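Local coordinates for importin-95 (PDB 4XRI), which carries proteins into the nucleus as a flexible HEAT-repeat transport receptor of the importin-beta family and probably binds a small GTPase of the Ran type, at residues 742-747 with 765-770; 769-774 with 791-796; 810-815 with 851-856; 817-822 with 866-871; 845-850 with 859-864. The protein carries 2 engineered substitutions. One frame throughout, in Å; residues are numbered along the deposited sequence.

Contact 1 (742-747 with 765-770); sequences QAATIT and EGIMDA
Ile767 sets CG1 anti to its carbonyl carbon (chi1 -55°) and then runs straight on (chi2 175°), which carries CD1 outward until it meets Ala743. The contact belongs to the alpha-solenoid of HEAT-type helices that builds the C-terminal part of this importin beta, and it packs residues of helix 730-743 and the turn from Ala743 to Ile746 against the middle of helix 754-780. Ala743 CB lies 3.6 Å from Ile767 CD1 and 4.0 Å from Ile767 CG1, so one methyl rests alongside the outer two carbons of the isoleucine. The turn is a type I beta turn. Just ahead of it, Gln742 O accepts from both Thr745 N and Thr745 OG1, a double grip on one carbonyl, the hydroxyl donating over 2.7 Å in the carbonyl plane and on a lone pair. Leu715 of helix 711-725 packs on both Ala743 and Ile767, and Leu797 of helix 791-802 on Ile767, so the contact is buried among four helices. Arg764 adds a hydrogen bond from NH1 to Ala744 O. Ile767 CD1 also reaches the backbone, 3.6 Å from both Ala743 C and Ala744 N.

Contact 2 (769-774 with 791-796); sequences DAWGGI and VESIFA
Inside the right-handed superhelix of HEAT-type repeats, the long helix 754-780 packs on the start of helix 791-802 through a tryptophan and an isoleucine. Trp771 offers the face of its indole, and Ile794 lays its longer branch over it. Ile794 CG1 stands 3.8 Å from the centroid of the five-membered ring of Trp771 and only 13° off the ring normal, a CH-pi contact. Further out, Ile794 CD1 lies over the rim near CD2 and CE3, 3.7 Å from Trp771 CE3. With its chain extended (chi2 180°), the isoleucine thus touches the indole with two carbons instead of a single methyl. Ser793, one residue earlier, comes obliquely to the benzo end of Trp771, its OG 4.2 Å from CZ2. That hydroxyl is not spent on the ring, for it hydrogen-bonds to Tyr790 O. Leu740 of helix 730-743 and Tyr790 also touch the indole, while Val818 and Leu822 of helix 809-825 pack on Ile794. With an alanine in place of Trp771, the longer branch of Ile794 would probably lose the flat surface it lies on and a gap would open between the two helices. At the junction of the indole rings, Ile794 CG1 and CD1 each lie 3.7 Å from Trp771 CD2.

Contact 3 (810-815 with 851-856); sequences ALMRAS and REFGAR
Arg813 and Arg856 slant across one another with their guanidinium planes 80° apart, so the two flat groups are nearly perpendicular and do not stack. Their meeting point is aliphatic. Arg813 CD comes within 4.0 Å of Arg856 CB and within 4.1 Å of the carbonyl carbon Arg856 C. The Arg813 chain leaves its helix with CG anti to the backbone N (chi1 -180°) and bends at chi3, whereas Arg856 stays extended from CG to NE. The two charged ends remain apart, with Arg813 NH2 5.3 Å from Arg856 NH2; Glu809, in a long and weak ion pair with Arg813, would probably offset part of the repulsion between these like charges. Arg813 has a further partner, as NH1 hydrogen-bonds to Thr857 OG1 in the first turn of helix 855-872. Met812 and Phe853 make the apolar part of the contact. Met812 CG approaches the ring obliquely, 4.2 Å from Phe853 CZ, and beyond CG the rest of the methionine turns away. In the alpha-solenoid, this joins the beginning of helix 809-825 to the loop that leads into the last helix of the modelled chain, 855-872, where Gly854 holds the N-cap position. Glu809 OE2 accepts a hydrogen bond from Gly854 N, a further tie between helix 809-825 and that loop. Thr847 of helix 838-849 touches both Met812 and Phe853.

Contact 4 (817-822 with 866-871); sequences GVIGDL and EQVKRQ
Ile819 touches Val868 where two helices of the C-terminal HEAT-type solenoid, 809-825 and 855-872, come together. The methyl branches do the touching: Ile819 CG2 and Val868 CG2 are 4.0 Å apart, and the two side chains pass each other at a slant. Phe835 and Leu798 also pack on Ile819, extending the apolar patch toward helices 832-835 and 791-802. Next comes Gly820, whose CA lies 5.5 Å from that of Gln867, the closest pair of CA atoms across the contact. Lacking a side chain, the glycine lets Gln867 rest directly on its backbone, with Gln867 CG 3.8 Å and Gln867 CB 4.0 Å from Gly820 CA. Gln867 places CG anti to its carbonyl carbon (chi1 -74°) and bends at chi2, which folds the amide back toward helix 809-825 and brings NE2 to Gly820 O, a carbonyl in the body of that helix. One turn later, Gln871 NE2 makes weak hydrogen bonds to Ala823 O and Tyr826 O. A leucine in place of Gln867 could still lie on the glycine, but Gly820 O would probably be left without this side-chain donor, and of the polar links described here the weak bonds of Gln871 would remain. The bond that Gln867 NE2 donates to Gly820 O is 3.1 Å long and far from straight (142° at the hydrogen), with the donor 39° out of the carbonyl plane.

Contact 5 (845-850 with 859-864); sequences RETRSN and ETARWA
Ala861 presses its single methyl into helix 838-849 at Thr847 and Arg848, and there the two helices are tightly packed. Ala861 CB lies 3.7 Å from Arg848 CB and equally close to the backbone nitrogen of that residue, while Thr847 CB follows at 4.0 Å. The CA atoms of Arg848 and Ala861 are just 5.2 Å apart, an approach that the small alanine permits. Thr847 turns CG2 toward the alanine, 4.1 Å from its CB. Its OG1 is engaged within its own helix, hydrogen-bonded to Met843 O, so the threonine meets Ala861 through carbon. This is the antiparallel pairing of neighbouring helices characteristic of HEAT-type repeats, here between helix 838-849 and helix 855-872, and Met816 of helix 809-825 closes over Thr847 and Thr860.

The outer side is looser and charged. Arg848 begins at the interface with CB, but CG sits between the backbone N and the carbonyl carbon (chi1 65°), and the extended chain beyond it leads away from Ala861, though it still touches Arg865 of helix 855-872. Its guanidinium lays one face over Arg845 CA in its own helix, offset toward the rim. Arg862 lies on the same flank, with its NE 6.9 Å from Arg848 NE, and it is exposed. Close approach therefore depends on carbon atoms and a small residue, while the like charges of the two arginines stay well separated at the margin, where solvent would probably weaken their repulsion.

How the contacts relate
All five contacts lie among the last helices of the solenoid; contacts 1 and 2 precede the others, whereas the segments of contact 3 alternate with those of contacts 4 and 5. Contacts 1 and 2 share helix 754-780, with centres 9 Å apart, and Met768 and Ile794 carry the packing on to helix 809-825 through Ala814 and Val818. Contacts 3 and 4 use the same two helices, their centres 16 Å apart. Contact 5 is nested within the loop that contact 4 closes, its centre 8 Å from that of contact 3, and Trp863 CH2 lies 3.3 Å from Gly820 C. A sulfate, probably from the crystallisation liquor, sits about 5 Å from the Phe853 side chain.

Contact 1 (742-747 with 765-770)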
# COMPACT_ATOMS: atom_id res chain seq x y z
N GLN A 742 -5.56 6.20 30.33
CA GLN A 742 -4.52 6.95 29.63
C GLN A 742 -4.69 6.82 28.12
O GLN A 742 -4.59 7.80 27.38
CB GLN A 742 -3.13 6.46 30.05
CG GLN A 742 -1.98 7.13 29.31
CD GLN A 742 -1.39 6.25 28.22
OE1 GLN A 742 -1.93 5.19 27.89
NE2 GLN A 742 -0.27 6.69 27.65
N ALA A 743 -4.95 5.59 27.68
CA ALA A 743 -5.09 5.29 26.26
C ALA A 743 -6.26 6.06 25.63
O ALA A 743 -6.22 6.40 24.45
CB ALA A 743 -5.28 3.79 26.06
N ALA A 744 -7.28 6.33 26.44
CA ALA A 744 -8.47 7.02 25.96
C ALA A 744 -8.19 8.49 25.63
O ALA A 744 -8.94 9.11 24.86
CB ALA A 744 -9.58 6.92 26.99
N THR A 745 -7.12 9.04 26.19
CA THR A 745 -6.80 10.45 25.99
C THR A 745 -5.92 10.66 24.75
O THR A 745 -5.71 11.79 24.31
CB THR A 745 -6.08 11.05 27.21
OG1 THR A 745 -4.77 10.48 27.33
CG2 THR A 745 -6.87 10.77 28.48
N ILE A 746 -5.41 9.57 24.20
CA ILE A 746 -4.57 9.65 23.01
C ILE A 746 -5.42 9.92 21.77
O ILE A 746 -6.30 9.14 21.42
CB ILE A 746 -3.75 8.37 22.79
CG1 ILE A 746 -2.74 8.20 23.93
CG2 ILE A 746 -3.01 8.43 21.46
CD1 ILE A 746 -1.87 6.97 23.80
N THR A 747 -5.16 11.05 21.11
CA THR A 747 -5.91 11.45 19.92
C THR A 747 -4.98 11.94 18.82
O THR A 747 -3.80 12.19 19.06
CB THR A 747 -6.92 12.57 20.23
OG1 THR A 747 -6.25 13.65 20.88
CG2 THR A 747 -8.03 12.05 21.15
N GLU A 765 -10.76 0.69 19.67
CA GLU A 765 -11.32 -0.64 19.50
C GLU A 765 -10.77 -1.55 20.59
O GLU A 765 -11.50 -2.29 21.24
CB GLU A 765 -10.99 -1.21 18.12
CG GLU A 765 -11.78 -0.61 16.97
CD GLU A 765 -11.41 -1.23 15.64
OE1 GLU A 765 -10.88 -2.36 15.63
OE2 GLU A 765 -11.64 -0.58 14.59
N GLY A 766 -9.45 -1.46 20.78
CA GLY A 766 -8.76 -2.22 21.80
C GLY A 766 -9.25 -1.90 23.20
O GLY A 766 -9.54 -2.81 23.98
N ILE A 767 -9.35 -0.61 23.51
CA ILE A 767 -9.83 -0.17 24.82
C ILE A 767 -11.22 -0.72 25.11
O ILE A 767 -11.48 -1.25 26.19
CB ILE A 767 -9.89 1.36 24.93
CG1 ILE A 767 -8.53 1.99 24.61
CG2 ILE A 767 -10.34 1.76 26.33
CD1 ILE A 767 -8.56 3.51 24.60
N MET A 768 -12.11 -0.59 24.14
CA MET A 768 -13.50 -1.02 24.30
C MET A 768 -13.59 -2.53 24.49
O MET A 768 -14.37 -3.02 25.30
CB MET A 768 -14.33 -0.59 23.09
CG MET A 768 -15.79 -0.37 23.40
SD MET A 768 -16.05 0.79 24.76
CE MET A 768 -15.11 2.20 24.19
N ASP A 769 -12.77 -3.27 23.74
CA ASP A 769 -12.68 -4.72 23.92
C ASP A 769 -12.21 -5.05 25.33
O ASP A 769 -12.73 -5.96 25.97
CB ASP A 769 -11.73 -5.34 22.89
CG ASP A 769 -12.27 -5.26 21.47
OD1 ASP A 769 -13.48 -5.04 21.31
OD2 ASP A 769 -11.47 -5.44 20.53
N ALA A 770 -11.22 -4.30 25.80
CA ALA A 770 -10.67 -4.48 27.14
C ALA A 770 -11.75 -4.29 28.20
O ALA A 770 -11.97 -5.17 29.03
CB ALA A 770 -9.51 -3.53 27.38

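Contact 2 (769-774 with 791-796)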
# COMPACT_ATOMS: atom_id res chain seq x y z
N ASP A 769 -12.77 -3.27 23.74
CA ASP A 769 -12.68 -4.72 23.92
C ASP A 769 -12.21 -5.05 25.33
O ASP A 769 -12.73 -5.96 25.97
CB ASP A 769 -11.73 -5.34 22.89
CG ASP A 769 -12.27 -5.26 21.47
OD1 ASP A 769 -13.48 -5.04 21.31
OD2 ASP A 769 -11.47 -5.44 20.53
N ALA A 770 -11.22 -4.30 25.80
CA ALA A 770 -10.67 -4.48 27.14
C ALA A 770 -11.75 -4.29 28.20
O ALA A 770 -11.97 -5.17 29.03
CB ALA A 770 -9.51 -3.53 27.38
N TRP A 771 -12.43 -3.15 28.15
CA TRP A 771 -13.50 -2.86 29.10
C TRP A 771 -14.60 -3.92 29.05
O TRP A 771 -15.10 -4.36 30.08
CB TRP A 771 -14.11 -1.48 28.85
CG TRP A 771 -13.30 -0.33 29.41
CD1 TRP A 771 -12.87 0.78 28.74
CD2 TRP A 771 -12.82 -0.19 30.76
NE1 TRP A 771 -12.17 1.60 29.58
CE2 TRP A 771 -12.12 1.03 30.83
CE3 TRP A 771 -12.92 -0.98 31.91
CZ2 TRP A 771 -11.52 1.49 32.00
CZ3 TRP A 771 -12.32 -0.52 33.08
CH2 TRP A 771 -11.63 0.70 33.11
N GLY A 772 -14.93 -4.35 27.83
CA GLY A 772 -15.94 -5.37 27.63
C GLY A 772 -15.62 -6.68 28.34
O GLY A 772 -16.48 -7.25 29.00
N GLY A 773 -14.39 -7.15 28.20
CA GLY A 773 -13.96 -8.36 28.87
C GLY A 773 -13.89 -8.18 30.38
O GLY A 773 -14.23 -9.09 31.14
N ILE A 774 -13.45 -7.00 30.80
CA ILE A 774 -13.33 -6.69 32.22
C ILE A 774 -14.69 -6.63 32.92
O ILE A 774 -14.87 -7.21 33.99
CB ILE A 774 -12.58 -5.35 32.43
CG1 ILE A 774 -11.11 -5.51 32.06
CG2 ILE A 774 -12.72 -4.89 33.87
CD1 ILE A 774 -10.34 -4.20 32.02
N VAL A 791 -16.50 3.24 35.96
CA VAL A 791 -17.63 3.31 35.04
C VAL A 791 -17.76 4.69 34.40
O VAL A 791 -18.08 4.81 33.22
CB VAL A 791 -18.94 2.95 35.77
CG1 VAL A 791 -20.15 3.19 34.89
CG2 VAL A 791 -18.90 1.50 36.22
N GLU A 792 -17.50 5.74 35.18
CA GLU A 792 -17.60 7.10 34.67
C GLU A 792 -16.63 7.35 33.52
O GLU A 792 -16.97 7.99 32.53
CB GLU A 792 -17.35 8.12 35.78
CG GLU A 792 -17.42 9.57 35.30
CD GLU A 792 -17.44 10.57 36.44
OE1 GLU A 792 -17.29 10.15 37.61
OE2 GLU A 792 -17.61 11.78 36.17
N SER A 793 -15.41 6.82 33.65
CA SER A 793 -14.40 6.97 32.62
C SER A 793 -14.77 6.20 31.36
O SER A 793 -14.38 6.57 30.25
CB SER A 793 -13.03 6.51 33.13
OG SER A 793 -13.05 5.12 33.41
N ILE A 794 -15.54 5.13 31.53
CA ILE A 794 -16.00 4.34 30.39
C ILE A 794 -17.03 5.13 29.58
O ILE A 794 -16.95 5.18 28.35
CB ILE A 794 -16.62 3.01 30.83
CG1 ILE A 794 -15.58 2.17 31.59
CG2 ILE A 794 -17.14 2.24 29.63
CD1 ILE A 794 -16.12 0.83 32.06
N PHE A 795 -17.98 5.75 30.27
CA PHE A 795 -18.97 6.60 29.63
C PHE A 795 -18.31 7.78 28.92
O PHE A 795 -18.73 8.19 27.84
CB PHE A 795 -19.99 7.12 30.64
CG PHE A 795 -21.10 6.15 30.93
CD1 PHE A 795 -21.08 5.36 32.07
CD2 PHE A 795 -22.18 6.04 30.06
CE1 PHE A 795 -22.11 4.48 32.34
CE2 PHE A 795 -23.21 5.15 30.33
CZ PHE A 795 -23.17 4.37 31.46
N ALA A 796 -17.27 8.32 29.55
CA ALA A 796 -16.52 9.44 29.00
C ALA A 796 -15.96 9.11 27.63
O ALA A 796 -16.08 9.89 26.69
CB ALA A 796 -15.40 9.85 29.95

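Contact 3 (810-815 with 851-856)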
# COMPACT_ATOMS: atom_id res chain seq x y z
N ALA A 810 -16.25 -1.79 13.66
CA ALA A 810 -15.83 -2.58 14.81
C ALA A 810 -15.87 -1.77 16.10
O ALA A 810 -16.25 -2.27 17.16
CB ALA A 810 -14.43 -3.14 14.59
N LEU A 811 -15.48 -0.50 16.01
CA LEU A 811 -15.45 0.38 17.17
C LEU A 811 -16.86 0.66 17.68
O LEU A 811 -17.11 0.65 18.89
CB LEU A 811 -14.73 1.69 16.84
CG LEU A 811 -14.69 2.74 17.95
CD1 LEU A 811 -14.08 2.15 19.22
CD2 LEU A 811 -13.91 3.96 17.50
N MET A 812 -17.78 0.90 16.75
CA MET A 812 -19.16 1.18 17.12
C MET A 812 -19.83 -0.08 17.66
O MET A 812 -20.63 -0.02 18.59
CB MET A 812 -19.94 1.73 15.92
CG MET A 812 -19.34 2.99 15.33
SD MET A 812 -18.90 4.23 16.58
CE MET A 812 -20.52 4.69 17.20
N ARG A 813 -19.50 -1.23 17.06
CA ARG A 813 -20.02 -2.50 17.54
C ARG A 813 -19.56 -2.77 18.97
O ARG A 813 -20.37 -3.07 19.85
CB ARG A 813 -19.58 -3.65 16.62
CG ARG A 813 -20.09 -5.01 17.06
CD ARG A 813 -19.92 -6.06 15.97
NE ARG A 813 -18.51 -6.32 15.66
CZ ARG A 813 -17.89 -5.89 14.57
NH1 ARG A 813 -18.55 -5.17 13.67
NH2 ARG A 813 -16.61 -6.19 14.37
N ALA A 814 -18.26 -2.64 19.20
CA ALA A 814 -17.67 -2.84 20.52
C ALA A 814 -18.27 -1.88 21.55
O ALA A 814 -18.46 -2.25 22.71
CB ALA A 814 -16.16 -2.66 20.46
N SER A 815 -18.56 -0.66 21.11
CA SER A 815 -19.15 0.35 21.97
C SER A 815 -20.56 -0.05 22.40
O SER A 815 -20.91 0.04 23.57
CB SER A 815 -19.18 1.71 21.27
OG SER A 815 -17.88 2.14 20.94
N ARG A 851 -27.27 1.41 7.41
CA ARG A 851 -27.51 0.30 6.50
C ARG A 851 -26.22 -0.30 5.95
O ARG A 851 -26.22 -1.41 5.42
CB ARG A 851 -28.41 0.74 5.34
CG ARG A 851 -29.84 1.08 5.75
CD ARG A 851 -30.66 1.53 4.56
NE ARG A 851 -30.81 0.47 3.56
CZ ARG A 851 -31.85 -0.36 3.50
NH1 ARG A 851 -32.83 -0.26 4.38
NH2 ARG A 851 -31.91 -1.29 2.56
N GLU A 852 -25.11 0.43 6.09
CA GLU A 852 -23.82 -0.04 5.59
C GLU A 852 -23.10 -0.95 6.58
O GLU A 852 -22.11 -1.59 6.23
CB GLU A 852 -22.92 1.15 5.24
CG GLU A 852 -23.14 1.72 3.84
CD GLU A 852 -22.49 0.89 2.75
OE1 GLU A 852 -21.92 -0.18 3.07
OE2 GLU A 852 -22.55 1.30 1.58
N PHE A 853 -23.60 -1.00 7.81
CA PHE A 853 -23.02 -1.88 8.82
C PHE A 853 -23.51 -3.32 8.64
O PHE A 853 -24.56 -3.55 8.04
CB PHE A 853 -23.36 -1.40 10.23
CG PHE A 853 -22.52 -0.24 10.69
CD1 PHE A 853 -21.32 0.06 10.08
CD2 PHE A 853 -22.93 0.55 11.76
CE1 PHE A 853 -20.54 1.13 10.51
CE2 PHE A 853 -22.17 1.61 12.19
CZ PHE A 853 -20.97 1.90 11.57
N GLY A 854 -22.75 -4.27 9.17
CA GLY A 854 -23.09 -5.67 9.06
C GLY A 854 -24.20 -6.08 10.01
O GLY A 854 -24.73 -5.25 10.75
N ALA A 855 -24.54 -7.37 10.01
CA ALA A 855 -25.63 -7.88 10.82
C ALA A 855 -25.25 -7.99 12.30
O ALA A 855 -26.07 -7.72 13.17
CB ALA A 855 -26.09 -9.23 10.30
N ARG A 856 -24.01 -8.40 12.56
CA ARG A 856 -23.50 -8.48 13.93
C ARG A 856 -23.67 -7.16 14.66
O ARG A 856 -24.22 -7.10 15.76
CB ARG A 856 -22.01 -8.87 13.94
CG ARG A 856 -21.67 -10.22 13.35
CD ARG A 856 -20.16 -10.38 13.30
NE ARG A 856 -19.74 -11.68 12.79
CZ ARG A 856 -18.47 -12.01 12.57
NH1 ARG A 856 -18.16 -13.21 12.10
NH2 ARG A 856 -17.50 -11.14 12.82

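Contact 4 (817-822 with 866-871)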
# COMPACT_ATOMS: atom_id res chain seq x y z
N GLY A 817 -21.63 -3.04 22.48
CA GLY A 817 -21.42 -4.18 23.36
C GLY A 817 -21.17 -3.77 24.79
O GLY A 817 -21.74 -4.35 25.71
N VAL A 818 -20.33 -2.76 24.98
CA VAL A 818 -19.99 -2.29 26.32
C VAL A 818 -21.19 -1.64 27.01
O VAL A 818 -21.40 -1.84 28.21
CB VAL A 818 -18.81 -1.29 26.27
CG1 VAL A 818 -18.74 -0.45 27.53
CG2 VAL A 818 -17.51 -2.06 26.07
N ILE A 819 -21.97 -0.88 26.25
CA ILE A 819 -23.19 -0.27 26.77
C ILE A 819 -24.13 -1.34 27.32
O ILE A 819 -24.64 -1.23 28.43
CB ILE A 819 -23.91 0.56 25.69
CG1 ILE A 819 -23.12 1.83 25.38
CG2 ILE A 819 -25.32 0.91 26.15
CD1 ILE A 819 -23.64 2.57 24.17
N GLY A 820 -24.33 -2.39 26.53
CA GLY A 820 -25.15 -3.52 26.94
C GLY A 820 -24.57 -4.24 28.15
O GLY A 820 -25.29 -4.55 29.09
N ASP A 821 -23.27 -4.50 28.11
CA ASP A 821 -22.57 -5.15 29.21
C ASP A 821 -22.75 -4.38 30.51
O ASP A 821 -23.00 -4.96 31.56
CB ASP A 821 -21.08 -5.30 28.91
CG ASP A 821 -20.81 -6.28 27.78
OD1 ASP A 821 -21.67 -7.15 27.52
OD2 ASP A 821 -19.73 -6.19 27.16
N LEU A 822 -22.61 -3.05 30.43
CA LEU A 822 -22.76 -2.19 31.59
C LEU A 822 -24.16 -2.27 32.18
O LEU A 822 -24.34 -2.26 33.40
CB LEU A 822 -22.43 -0.74 31.23
CG LEU A 822 -20.93 -0.41 31.15
CD1 LEU A 822 -20.72 1.00 30.62
CD2 LEU A 822 -20.29 -0.59 32.51
N GLU A 866 -32.26 -2.25 23.67
CA GLU A 866 -33.13 -3.00 24.57
C GLU A 866 -32.58 -2.95 25.99
O GLU A 866 -33.32 -2.72 26.94
CB GLU A 866 -33.28 -4.45 24.11
CG GLU A 866 -34.64 -5.04 24.41
CD GLU A 866 -35.74 -4.37 23.61
OE1 GLU A 866 -35.50 -4.07 22.42
OE2 GLU A 866 -36.83 -4.14 24.17
N GLN A 867 -31.27 -3.15 26.13
CA GLN A 867 -30.60 -3.06 27.43
C GLN A 867 -30.79 -1.70 28.09
O GLN A 867 -31.04 -1.59 29.29
CB GLN A 867 -29.11 -3.35 27.27
CG GLN A 867 -28.77 -4.81 27.04
CD GLN A 867 -29.05 -5.69 28.25
OE1 GLN A 867 -30.21 -5.95 28.59
NE2 GLN A 867 -27.99 -6.15 28.90
N VAL A 868 -30.66 -0.66 27.27
CA VAL A 868 -30.95 0.71 27.69
C VAL A 868 -32.39 0.79 28.18
O VAL A 868 -32.59 0.95 29.35
CB VAL A 868 -30.69 1.71 26.57
CG1 VAL A 868 -31.12 3.11 26.96
CG2 VAL A 868 -29.22 1.74 26.26
N LYS A 869 -33.37 0.55 27.31
CA LYS A 869 -34.78 0.55 27.68
C LYS A 869 -35.11 -0.22 28.97
O LYS A 869 -35.89 0.26 29.78
CB LYS A 869 -35.60 -0.02 26.51
CG LYS A 869 -35.74 0.94 25.35
CD LYS A 869 -36.63 0.42 24.27
CE LYS A 869 -36.79 1.44 23.17
NZ LYS A 869 -37.54 0.90 22.00
N ARG A 870 -34.51 -1.38 29.17
CA ARG A 870 -34.75 -2.15 30.39
C ARG A 870 -34.09 -1.49 31.60
O ARG A 870 -34.40 -1.82 32.75
CB ARG A 870 -34.27 -3.60 30.25
CG ARG A 870 -34.87 -4.33 29.05
CD ARG A 870 -34.90 -5.84 29.25
NE ARG A 870 -33.59 -6.40 29.58
CZ ARG A 870 -33.14 -7.56 29.12
NH1 ARG A 870 -31.94 -8.00 29.47
NH2 ARG A 870 -33.89 -8.29 28.30
N GLN A 871 -33.16 -0.58 31.34
CA GLN A 871 -32.55 0.23 32.39
C GLN A 871 -33.45 1.40 32.80
O GLN A 871 -33.62 1.68 33.98
CB GLN A 871 -31.19 0.77 31.95
CG GLN A 871 -30.02 -0.10 32.36
CD GLN A 871 -29.62 0.11 33.81
OE1 GLN A 871 -29.69 1.22 34.33
NE2 GLN A 871 -29.20 -0.97 34.48

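Contact 5 (845-850 with 859-864)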
# COMPACT_ATOMS: atom_id res chain seq x y z
N ARG A 845 -28.90 4.68 18.19
CA ARG A 845 -29.81 4.83 17.06
C ARG A 845 -29.04 4.98 15.75
O ARG A 845 -29.42 4.39 14.73
CB ARG A 845 -30.73 6.03 17.26
CG ARG A 845 -31.74 6.20 16.13
CD ARG A 845 -32.30 7.60 16.10
NE ARG A 845 -32.85 7.93 14.79
CZ ARG A 845 -32.11 8.32 13.75
NH1 ARG A 845 -32.69 8.59 12.59
NH2 ARG A 845 -30.79 8.43 13.88
N GLU A 846 -27.96 5.76 15.77
CA GLU A 846 -27.12 5.93 14.59
C GLU A 846 -26.50 4.60 14.17
O GLU A 846 -26.39 4.30 12.98
CB GLU A 846 -26.01 6.95 14.86
CG GLU A 846 -25.08 7.15 13.67
CD GLU A 846 -23.78 7.82 14.06
OE1 GLU A 846 -23.14 7.37 15.03
OE2 GLU A 846 -23.39 8.81 13.39
N THR A 847 -26.11 3.81 15.16
CA THR A 847 -25.44 2.55 14.91
C THR A 847 -26.39 1.51 14.33
O THR A 847 -26.04 0.77 13.41
CB THR A 847 -24.81 1.98 16.20
OG1 THR A 847 -24.16 3.03 16.92
CG2 THR A 847 -23.79 0.90 15.86
N ARG A 848 -27.61 1.46 14.87
CA ARG A 848 -28.58 0.47 14.41
C ARG A 848 -29.15 0.86 13.04
O ARG A 848 -29.59 0.00 12.28
CB ARG A 848 -29.70 0.29 15.43
CG ARG A 848 -30.59 1.51 15.67
CD ARG A 848 -31.70 1.16 16.67
NE ARG A 848 -32.68 2.23 16.82
CZ ARG A 848 -32.83 2.96 17.93
NH1 ARG A 848 -32.06 2.74 18.98
NH2 ARG A 848 -33.76 3.91 17.98
N SER A 849 -29.12 2.15 12.73
CA SER A 849 -29.75 2.65 11.51
C SER A 849 -28.79 2.74 10.32
O SER A 849 -29.22 3.06 9.21
CB SER A 849 -30.37 4.02 11.76
OG SER A 849 -31.42 3.94 12.71
N ASN A 850 -27.51 2.47 10.55
CA ASN A 850 -26.54 2.48 9.46
C ASN A 850 -26.69 1.23 8.60
O ASN A 850 -26.28 0.14 8.99
CB ASN A 850 -25.12 2.57 10.01
CG ASN A 850 -24.07 2.76 8.92
OD1 ASN A 850 -24.34 2.55 7.74
ND2 ASN A 850 -22.87 3.15 9.32
N GLU A 859 -27.34 -5.98 15.20
CA GLU A 859 -27.92 -6.80 16.26
C GLU A 859 -27.40 -6.37 17.63
O GLU A 859 -28.15 -6.32 18.60
CB GLU A 859 -27.63 -8.28 16.03
CG GLU A 859 -28.45 -8.90 14.92
CD GLU A 859 -27.98 -10.30 14.57
OE1 GLU A 859 -26.91 -10.71 15.07
OE2 GLU A 859 -28.67 -10.99 13.79
N THR A 860 -26.11 -6.07 17.69
CA THR A 860 -25.49 -5.61 18.93
C THR A 860 -26.08 -4.26 19.34
O THR A 860 -26.28 -3.98 20.52
CB THR A 860 -23.96 -5.48 18.79
OG1 THR A 860 -23.42 -6.70 18.27
CG2 THR A 860 -23.32 -5.18 20.13
N ALA A 861 -26.36 -3.43 18.34
CA ALA A 861 -26.96 -2.12 18.57
C ALA A 861 -28.39 -2.27 19.07
O ALA A 861 -28.85 -1.50 19.92
CB ALA A 861 -26.92 -1.29 17.30
N ARG A 862 -29.10 -3.26 18.54
CA ARG A 862 -30.46 -3.54 18.98
C ARG A 862 -30.46 -4.04 20.42
O ARG A 862 -31.31 -3.64 21.22
CB ARG A 862 -31.13 -4.56 18.06
CG ARG A 862 -31.53 -3.96 16.72
CD ARG A 862 -32.26 -4.97 15.85
NE ARG A 862 -32.71 -4.35 14.60
CZ ARG A 862 -32.81 -4.99 13.44
NH1 ARG A 862 -33.22 -4.34 12.37
NH2 ARG A 862 -32.49 -6.27 13.36
N TRP A 863 -29.51 -4.92 20.74
CA TRP A 863 -29.36 -5.41 22.10
C TRP A 863 -29.07 -4.25 23.04
O TRP A 863 -29.61 -4.19 24.14
CB TRP A 863 -28.25 -6.46 22.18
CG TRP A 863 -27.95 -6.89 23.59
CD1 TRP A 863 -28.82 -7.46 24.47
CD2 TRP A 863 -26.70 -6.78 24.27
NE1 TRP A 863 -28.18 -7.71 25.66
CE2 TRP A 863 -26.87 -7.31 25.57
CE3 TRP A 863 -25.43 -6.30 23.91
CZ2 TRP A 863 -25.85 -7.37 26.50
CZ3 TRP A 863 -24.41 -6.36 24.85
CH2 TRP A 863 -24.63 -6.89 26.12
N ALA A 864 -28.21 -3.34 22.60
CA ALA A 864 -27.86 -2.16 23.38
C ALA A 864 -29.10 -1.32 23.66
O ALA A 864 -29.32 -0.91 24.80
CB ALA A 864 -26.80 -1.34 22.66